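Local coordinates for protein Hcp1 family type VI secretion system effector (Yersinia pestis, PDB 3V4H) that probably assembles into hexameric rings of the Hcp type, which in type VI secretion systems stack into the tube that is fired at target cells, at residues Ala75-Phe80 / Phe151-Met156; Lys104-Val109 / Ile123-Val128; Val128-Val133 / Glu147-Ser152. All blocks are in the same frame, centred on the assembly; numbering follows the deposited sequence.

Interaction 1 (Ala75-Phe80 / Phe151-Met156); sequences ASVSDF and FSFTKM
Phe151 meets Phe80 through backbone and side chain together. Their main chains form one antiparallel hydrogen-bonded pair, which joins neighbouring strands 76-85 and 146-152 of the four-stranded antiparallel sheet: Phe151 N gives its hydrogen to Phe80 O over 2.8 Å at 152°, and Phe80 N returns a more bent bond to Phe151 O over 3.1 Å. With CG set between its backbone N and carbonyl carbon (chi1 62°), Phe151 runs alongside Phe80, and one ring face receives Phe80 CB in a CH-pi contact, CB lying 3.9 Å from the ring centroid. The rings themselves meet obliquely, planes 35° apart, with Phe80 CD2 3.6 Å from Phe151 CZ. Asp79 lies against Phe151 O, its OD2 hydrogen-bonded to Thr131 OG1, and at Ser152 the contact thins out. The Phe153 ring comes against Val77, Ser78 and Phe80. Its edge lies near Phe80 N, Phe153 CE2 sits 3.9 Å from Ser78 O, and Phe153 CZ reaches Val77 CG1 at 4.0 Å. Ser78 O is itself hydrogen-bonded by Trp56 NE1. From here the chain passes on to strand 155-162 of the other sheet. Two main-chain bonds thus fix the pairing at Phe80 alone, while beyond it the grip passes to aromatic and aliphatic carbon, which implies a contact held on that side by dispersion and burial of apolar surface.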
# COMPACT_ATOMS: atom_id res chain seq x y z
N ALA A 75 -26.70 13.44 10.82
CA ALA A 75 -25.79 12.74 9.95
C ALA A 75 -24.59 13.62 9.60
O ALA A 75 -24.72 14.83 9.49
CB ALA A 75 -26.53 12.32 8.69
N SER A 76 -23.42 12.99 9.46
CA SER A 76 -22.25 13.59 8.80
C SER A 76 -22.28 13.21 7.33
O SER A 76 -22.20 12.02 6.99
CB SER A 76 -20.92 13.11 9.41
OG SER A 76 -20.65 13.81 10.62
N VAL A 77 -22.38 14.24 6.48
CA VAL A 77 -22.65 14.11 5.07
C VAL A 77 -21.45 14.63 4.29
O VAL A 77 -21.15 15.79 4.39
CB VAL A 77 -23.87 14.96 4.68
CG1 VAL A 77 -24.20 14.82 3.21
CG2 VAL A 77 -25.08 14.59 5.54
N SER A 78 -20.79 13.79 3.49
CA SER A 78 -19.58 14.26 2.79
C SER A 78 -19.87 15.18 1.59
O SER A 78 -21.01 15.32 1.13
CB SER A 78 -18.67 13.09 2.42
OG SER A 78 -19.16 12.37 1.26
N ASP A 79 -18.81 15.84 1.10
CA ASP A 79 -18.85 16.62 -0.12
C ASP A 79 -19.13 15.61 -1.19
O ASP A 79 -18.75 14.49 -1.00
CB ASP A 79 -17.47 17.23 -0.40
CG ASP A 79 -17.20 18.47 0.46
OD1 ASP A 79 -18.15 18.95 1.07
OD2 ASP A 79 -16.07 18.99 0.49
N PHE A 80 -19.85 15.97 -2.24
CA PHE A 80 -19.97 15.08 -3.44
C PHE A 80 -18.67 15.29 -4.17
O PHE A 80 -18.14 16.40 -4.16
CB PHE A 80 -21.16 15.47 -4.32
CG PHE A 80 -21.49 14.45 -5.40
CD1 PHE A 80 -22.23 13.31 -5.13
CD2 PHE A 80 -21.04 14.65 -6.68
CE1 PHE A 80 -22.54 12.43 -6.13
CE2 PHE A 80 -21.35 13.76 -7.68
CZ PHE A 80 -22.07 12.64 -7.40
N PHE A 151 -17.64 19.15 -3.91
CA PHE A 151 -18.50 20.32 -3.62
C PHE A 151 -19.43 20.17 -2.43
O PHE A 151 -19.81 19.06 -2.04
CB PHE A 151 -19.27 20.80 -4.86
CG PHE A 151 -20.24 19.79 -5.47
CD1 PHE A 151 -21.48 19.55 -4.90
CD2 PHE A 151 -19.95 19.17 -6.66
CE1 PHE A 151 -22.39 18.70 -5.49
CE2 PHE A 151 -20.86 18.30 -7.26
CZ PHE A 151 -22.08 18.09 -6.68
N SER A 152 -19.68 21.32 -1.81
CA SER A 152 -20.64 21.51 -0.72
C SER A 152 -22.05 21.59 -1.23
O SER A 152 -22.22 21.97 -2.37
CB SER A 152 -20.40 22.89 -0.12
OG SER A 152 -19.88 22.70 1.14
N PHE A 153 -23.04 21.34 -0.36
CA PHE A 153 -24.44 21.63 -0.71
C PHE A 153 -25.33 21.74 0.54
O PHE A 153 -25.01 21.21 1.61
CB PHE A 153 -24.98 20.60 -1.73
CG PHE A 153 -24.83 19.17 -1.29
CD1 PHE A 153 -25.82 18.55 -0.53
CD2 PHE A 153 -23.69 18.46 -1.60
CE1 PHE A 153 -25.67 17.26 -0.08
CE2 PHE A 153 -23.54 17.14 -1.19
CZ PHE A 153 -24.52 16.54 -0.43
N THR A 154 -26.41 22.49 0.44
CA THR A 154 -27.31 22.65 1.57
C THR A 154 -28.46 21.65 1.54
O THR A 154 -28.97 21.28 2.58
CB THR A 154 -27.81 24.10 1.68
OG1 THR A 154 -28.22 24.54 0.37
CG2 THR A 154 -26.68 25.00 2.17
N LYS A 155 -28.86 21.20 0.34
CA LYS A 155 -29.91 20.20 0.17
C LYS A 155 -29.57 19.29 -0.98
O LYS A 155 -28.81 19.66 -1.87
CB LYS A 155 -31.25 20.86 -0.15
CG LYS A 155 -31.67 21.90 0.86
CD LYS A 155 -33.08 22.40 0.61
CE LYS A 155 -33.13 23.63 -0.27
NZ LYS A 155 -34.38 24.37 0.03
N MET A 156 -30.15 18.09 -0.95
CA MET A 156 -30.10 17.19 -2.09
C MET A 156 -31.36 16.34 -2.19
O MET A 156 -32.01 16.09 -1.20
CB MET A 156 -28.87 16.25 -1.97
CG MET A 156 -28.85 15.28 -0.79
SD MET A 156 -29.85 13.78 -0.98
CE MET A 156 -29.35 13.30 -2.60

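Interaction 2 (Lys104-Val109 / Ile123-Val128); sequences KNVQFV and IKFTDV
Val106 and Phe125 form a hydrogen-bonded pair near the middle of an antiparallel two-strand contact, in which the axes of 105-109 and 123-126 approach to 4.7 Å at 165°. Main-chain bonds set its register. Phe125 N donates to Val106 O over 2.8 Å at 172°, and Phe108 N to Ile123 O is equally short and straight; both pairs are completed by a return bond. At the far end Asp127 N reaches Lys104 O, where the chain turns its corner. CA-H...O contacts fill the gaps, as from Lys124 CA to Val106 O.

A polar link lies on the face of Gln107 and Lys124. These side chains run side by side in one direction, and the lysine bends at its last torsion (chi4 -36°), bringing NZ to 3.1 Å from Gln107 OE1. Asn105, on the same face, is bound through ND2 to Asp34.

Apolar contacts occupy the face of Val106, Phe108, Ile123 and Phe125. Val106 splits its methyls: CG1 lies 3.9 Å from Phe125 CD2, while Val106 CG2 meets Val128 CG2 at 3.6 Å, Val128 coming from beyond the corner. Phe108 CB sits at the edge of the Phe125 ring, 4.0 Å from CE2, and Ile123 CD1 approaches the Phe108 ring obliquely.

The two strands make a beta hairpin. Strand 29-33 pairs with the outer side of 103-111 and strand 155-162 with that of 119-126, while Phe80, Phe151 and Phe153 gather round Phe125 from the sheet's apolar side.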
# COMPACT_ATOMS: atom_id res chain seq x y z
N LYS A 104 -26.44 27.46 -8.04
CA LYS A 104 -27.82 27.28 -7.57
C LYS A 104 -28.29 25.82 -7.63
O LYS A 104 -28.88 25.32 -6.68
CB LYS A 104 -28.77 28.15 -8.38
CG LYS A 104 -28.60 29.63 -8.11
CD LYS A 104 -29.91 30.36 -8.33
CE LYS A 104 -29.80 31.84 -8.00
NZ LYS A 104 -31.15 32.47 -7.96
N ASN A 105 -27.99 25.15 -8.74
CA ASN A 105 -28.48 23.81 -9.01
C ASN A 105 -27.38 23.03 -9.69
O ASN A 105 -26.68 23.57 -10.55
CB ASN A 105 -29.67 23.84 -9.98
CG ASN A 105 -30.86 24.58 -9.43
OD1 ASN A 105 -31.60 24.03 -8.63
ND2 ASN A 105 -31.06 25.84 -9.87
N VAL A 106 -27.24 21.77 -9.26
CA VAL A 106 -26.38 20.79 -9.89
C VAL A 106 -27.19 19.52 -9.98
O VAL A 106 -27.86 19.14 -9.01
CB VAL A 106 -25.11 20.51 -9.05
CG1 VAL A 106 -24.31 19.35 -9.63
CG2 VAL A 106 -24.24 21.76 -8.96
N GLN A 107 -27.16 18.89 -11.15
CA GLN A 107 -27.88 17.64 -11.39
C GLN A 107 -26.95 16.55 -11.95
O GLN A 107 -26.35 16.70 -13.03
CB GLN A 107 -29.06 17.89 -12.34
CG GLN A 107 -29.84 16.61 -12.64
CD GLN A 107 -30.71 16.68 -13.89
OE1 GLN A 107 -31.94 16.65 -13.78
NE2 GLN A 107 -30.07 16.73 -15.08
N PHE A 108 -26.87 15.44 -11.22
CA PHE A 108 -26.02 14.30 -11.55
C PHE A 108 -26.88 13.12 -11.96
O PHE A 108 -27.87 12.83 -11.33
CB PHE A 108 -25.20 13.91 -10.34
CG PHE A 108 -24.47 12.62 -10.51
CD1 PHE A 108 -23.38 12.55 -11.35
CD2 PHE A 108 -24.87 11.49 -9.84
CE1 PHE A 108 -22.67 11.35 -11.55
CE2 PHE A 108 -24.20 10.30 -10.03
CZ PHE A 108 -23.06 10.23 -10.86
N VAL A 109 -26.54 12.49 -13.07
CA VAL A 109 -27.39 11.47 -13.65
C VAL A 109 -26.58 10.25 -14.06
O VAL A 109 -25.51 10.36 -14.74
CB VAL A 109 -28.18 12.03 -14.87
CG1 VAL A 109 -28.79 10.91 -15.70
CG2 VAL A 109 -29.33 13.00 -14.42
N ILE A 123 -29.39 12.60 -8.88
CA ILE A 123 -29.20 13.31 -7.61
C ILE A 123 -29.11 14.77 -7.97
O ILE A 123 -28.32 15.17 -8.83
CB ILE A 123 -27.91 12.91 -6.86
CG1 ILE A 123 -27.84 11.41 -6.68
CG2 ILE A 123 -27.91 13.57 -5.46
CD1 ILE A 123 -26.50 10.86 -6.18
N LYS A 124 -29.95 15.58 -7.32
CA LYS A 124 -29.98 16.97 -7.59
C LYS A 124 -29.53 17.63 -6.30
O LYS A 124 -29.96 17.23 -5.24
CB LYS A 124 -31.40 17.39 -7.93
CG LYS A 124 -32.05 16.64 -9.09
CD LYS A 124 -33.49 17.11 -9.29
CE LYS A 124 -34.31 16.22 -10.21
NZ LYS A 124 -33.53 15.63 -11.34
N PHE A 125 -28.62 18.60 -6.41
CA PHE A 125 -28.12 19.32 -5.26
C PHE A 125 -28.47 20.80 -5.40
O PHE A 125 -28.54 21.31 -6.52
CB PHE A 125 -26.59 19.17 -5.12
CG PHE A 125 -26.08 17.79 -5.37
CD1 PHE A 125 -25.72 16.95 -4.33
CD2 PHE A 125 -25.88 17.34 -6.67
CE1 PHE A 125 -25.20 15.69 -4.57
CE2 PHE A 125 -25.37 16.07 -6.92
CZ PHE A 125 -25.03 15.25 -5.87
N THR A 126 -28.67 21.45 -4.25
CA THR A 126 -28.99 22.86 -4.18
C THR A 126 -27.98 23.65 -3.39
O THR A 126 -27.49 23.19 -2.36
CB THR A 126 -30.33 23.05 -3.47
OG1 THR A 126 -31.33 22.50 -4.31
CG2 THR A 126 -30.65 24.54 -3.25
N ASP A 127 -27.69 24.87 -3.89
CA ASP A 127 -26.78 25.79 -3.25
C ASP A 127 -25.40 25.16 -3.05
O ASP A 127 -24.99 24.91 -1.92
CB ASP A 127 -27.35 26.26 -1.93
CG ASP A 127 -26.73 27.52 -1.45
OD1 ASP A 127 -26.19 28.26 -2.30
OD2 ASP A 127 -26.78 27.77 -0.23
N VAL A 128 -24.70 24.97 -4.16
CA VAL A 128 -23.43 24.24 -4.20
C VAL A 128 -22.22 25.18 -4.15
O VAL A 128 -22.25 26.28 -4.74
CB VAL A 128 -23.35 23.39 -5.49
CG1 VAL A 128 -21.93 22.85 -5.69
CG2 VAL A 128 -24.37 22.25 -5.44

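Interaction 3 (Val128-Val133 / Glu147-Ser152); sequences VIITRV and EEIRFS
Thr131 and Arg132 both turn to Arg150, whose carbonyl oxygen accepts Thr131 N over 3.0 Å and, weakly, Arg132 N. Arg150 N closes the pair by donating to Arg132 O at 164°. The side chains of the two arginines lie alongside each other, pointing the same way, with CB atoms 3.9 Å apart and guanidinium planes 31° from one another. Each guanidinium has a terminal nitrogen of the other over one face; as modelled, their NH1 atoms come too close to be trusted in detail, and two positive groups here would be expected to repel.

Farther along, Ile129 and Ser152 exchange two main-chain bonds, the one from Ser152 N to Ile129 O being the shorter at 2.6 Å. On the face of Phe151, Val128 CG1 lies 3.4 Å from Phe151 CD1, the two side chains slanting across each other, and Ile130 CG2 meets Ile149 CG2.

Between Ile130 and Arg132 the register slips by one residue, a classic beta bulge in the hairpin of strands 128-138 and 146-152. Its extra residue, Thr131, has OG1 between backbone N and carbonyl carbon (chi1 54°), which leaves the hydroxyl directed to Asp79.

In the next shell Glu148 OE1 takes both NE and NH2 of Arg150, a side-on grip in the guanidinium plane, with NE at 2.6 Å; this salt bridge would offset part of the charge beside Arg132. Glu147 OE2 is bound by His84 and Ser90, although its buried OE1, 3.5 Å from Val133 CG1, has no polar partner. Leu93 of helix 90-99 packs on Ile130 and Ile149. Arg132 and Val133 pair antiparallel with a strand of a third subunit, carrying the sheet across the interface.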
# COMPACT_ATOMS: atom_id res chain seq x y z
N VAL A 128 -24.70 24.97 -4.16
CA VAL A 128 -23.43 24.24 -4.20
C VAL A 128 -22.22 25.18 -4.15
O VAL A 128 -22.25 26.28 -4.74
CB VAL A 128 -23.35 23.39 -5.49
CG1 VAL A 128 -21.93 22.85 -5.69
CG2 VAL A 128 -24.37 22.25 -5.44
N ILE A 129 -21.20 24.79 -3.40
CA ILE A 129 -19.92 25.51 -3.35
C ILE A 129 -18.81 24.51 -3.66
O ILE A 129 -18.79 23.41 -3.12
CB ILE A 129 -19.66 26.14 -1.99
CG1 ILE A 129 -20.74 27.19 -1.69
CG2 ILE A 129 -18.26 26.77 -1.93
CD1 ILE A 129 -20.64 27.80 -0.31
N ILE A 130 -17.93 24.89 -4.58
CA ILE A 130 -16.84 24.05 -5.01
C ILE A 130 -15.74 24.18 -4.00
O ILE A 130 -15.19 25.24 -3.82
CB ILE A 130 -16.40 24.40 -6.43
CG1 ILE A 130 -17.58 24.18 -7.37
CG2 ILE A 130 -15.23 23.50 -6.89
CD1 ILE A 130 -17.35 24.78 -8.73
N THR A 131 -15.48 23.08 -3.31
CA THR A 131 -14.57 23.03 -2.16
C THR A 131 -13.16 22.54 -2.52
O THR A 131 -12.22 22.76 -1.75
CB THR A 131 -15.13 22.05 -1.16
OG1 THR A 131 -15.35 20.79 -1.84
CG2 THR A 131 -16.44 22.60 -0.62
N ARG A 132 -13.03 21.87 -3.66
CA ARG A 132 -11.72 21.28 -4.08
C ARG A 132 -11.61 21.05 -5.58
O ARG A 132 -12.55 20.59 -6.20
CB ARG A 132 -11.45 19.98 -3.34
CG ARG A 132 -10.04 19.92 -2.77
CD ARG A 132 -9.66 18.54 -2.24
NE ARG A 132 -9.77 18.48 -0.78
CZ ARG A 132 -9.60 17.39 -0.03
NH1 ARG A 132 -9.29 16.22 -0.60
NH2 ARG A 132 -9.73 17.46 1.29
N VAL A 133 -10.47 21.43 -6.16
CA VAL A 133 -10.13 21.13 -7.55
C VAL A 133 -8.71 20.55 -7.64
O VAL A 133 -7.73 21.27 -7.40
CB VAL A 133 -10.19 22.38 -8.45
CG1 VAL A 133 -9.95 21.95 -9.91
CG2 VAL A 133 -11.52 23.14 -8.28
N GLU A 147 -9.41 15.73 -13.73
CA GLU A 147 -9.56 16.58 -12.59
C GLU A 147 -10.71 16.05 -11.69
O GLU A 147 -11.73 15.59 -12.16
CB GLU A 147 -9.88 17.96 -13.20
CG GLU A 147 -10.47 19.00 -12.31
CD GLU A 147 -10.64 20.33 -13.08
OE1 GLU A 147 -9.62 21.02 -13.25
OE2 GLU A 147 -11.79 20.65 -13.52
N GLU A 148 -10.46 16.05 -10.41
CA GLU A 148 -11.42 15.68 -9.44
C GLU A 148 -11.98 16.97 -8.86
O GLU A 148 -11.23 17.91 -8.53
CB GLU A 148 -10.77 14.83 -8.36
CG GLU A 148 -11.59 14.79 -7.09
CD GLU A 148 -11.00 13.93 -6.01
OE1 GLU A 148 -11.04 14.43 -4.84
OE2 GLU A 148 -10.53 12.77 -6.33
N ILE A 149 -13.30 16.99 -8.70
CA ILE A 149 -14.05 18.11 -8.13
C ILE A 149 -14.87 17.56 -6.97
O ILE A 149 -15.48 16.46 -7.10
CB ILE A 149 -14.90 18.79 -9.20
CG1 ILE A 149 -13.98 19.57 -10.15
CG2 ILE A 149 -15.93 19.74 -8.57
CD1 ILE A 149 -14.41 19.50 -11.59
N ARG A 150 -14.75 18.23 -5.82
CA ARG A 150 -15.60 18.06 -4.65
C ARG A 150 -16.42 19.31 -4.40
O ARG A 150 -15.95 20.42 -4.66
CB ARG A 150 -14.75 17.86 -3.42
CG ARG A 150 -13.78 16.73 -3.64
CD ARG A 150 -13.19 16.22 -2.36
NE ARG A 150 -12.25 15.15 -2.68
CZ ARG A 150 -11.55 14.48 -1.78
NH1 ARG A 150 -11.66 14.76 -0.49
NH2 ARG A 150 -10.72 13.52 -2.19
N PHE A 151 -17.64 19.15 -3.91
CA PHE A 151 -18.50 20.32 -3.62
C PHE A 151 -19.43 20.17 -2.43
O PHE A 151 -19.81 19.06 -2.04
CB PHE A 151 -19.27 20.80 -4.86
CG PHE A 151 -20.24 19.79 -5.47
CD1 PHE A 151 -21.48 19.55 -4.90
CD2 PHE A 151 -19.95 19.17 -6.66
CE1 PHE A 151 -22.39 18.70 -5.49
CE2 PHE A 151 -20.86 18.30 -7.26
CZ PHE A 151 -22.08 18.09 -6.68
N SER A 152 -19.68 21.32 -1.81
CA SER A 152 -20.64 21.51 -0.72
C SER A 152 -22.05 21.59 -1.23
O SER A 152 -22.22 21.97 -2.37
CB SER A 152 -20.40 22.89 -0.12
OG SER A 152 -19.88 22.70 1.14

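Overall arrangement
Strand 146-152 is common to interactions 1 and 3, pairing with 76-85 on one side and 128-138 on the other; the two share Phe151 and Ser152, with centres about 11 Å apart. Asp79 OD2 to Thr131 OG1, 3.0 Å, connects them across that strand. Interaction 2 belongs to the second sheet and is nested within the chain loop closed by interaction 1. The two meet where Lys155 O lies 3.0 Å from Thr126 N, a probable hydrogen bond. Val128 is shared by interactions 2 and 3, where the chain passes between sheets, and Phe125 CG packs 3.8 Å from Phe151 CE1. Phe80, Phe108, Phe125, Phe151 and Phe153, drawn from these contacts, meet one another where the two sheets face each other.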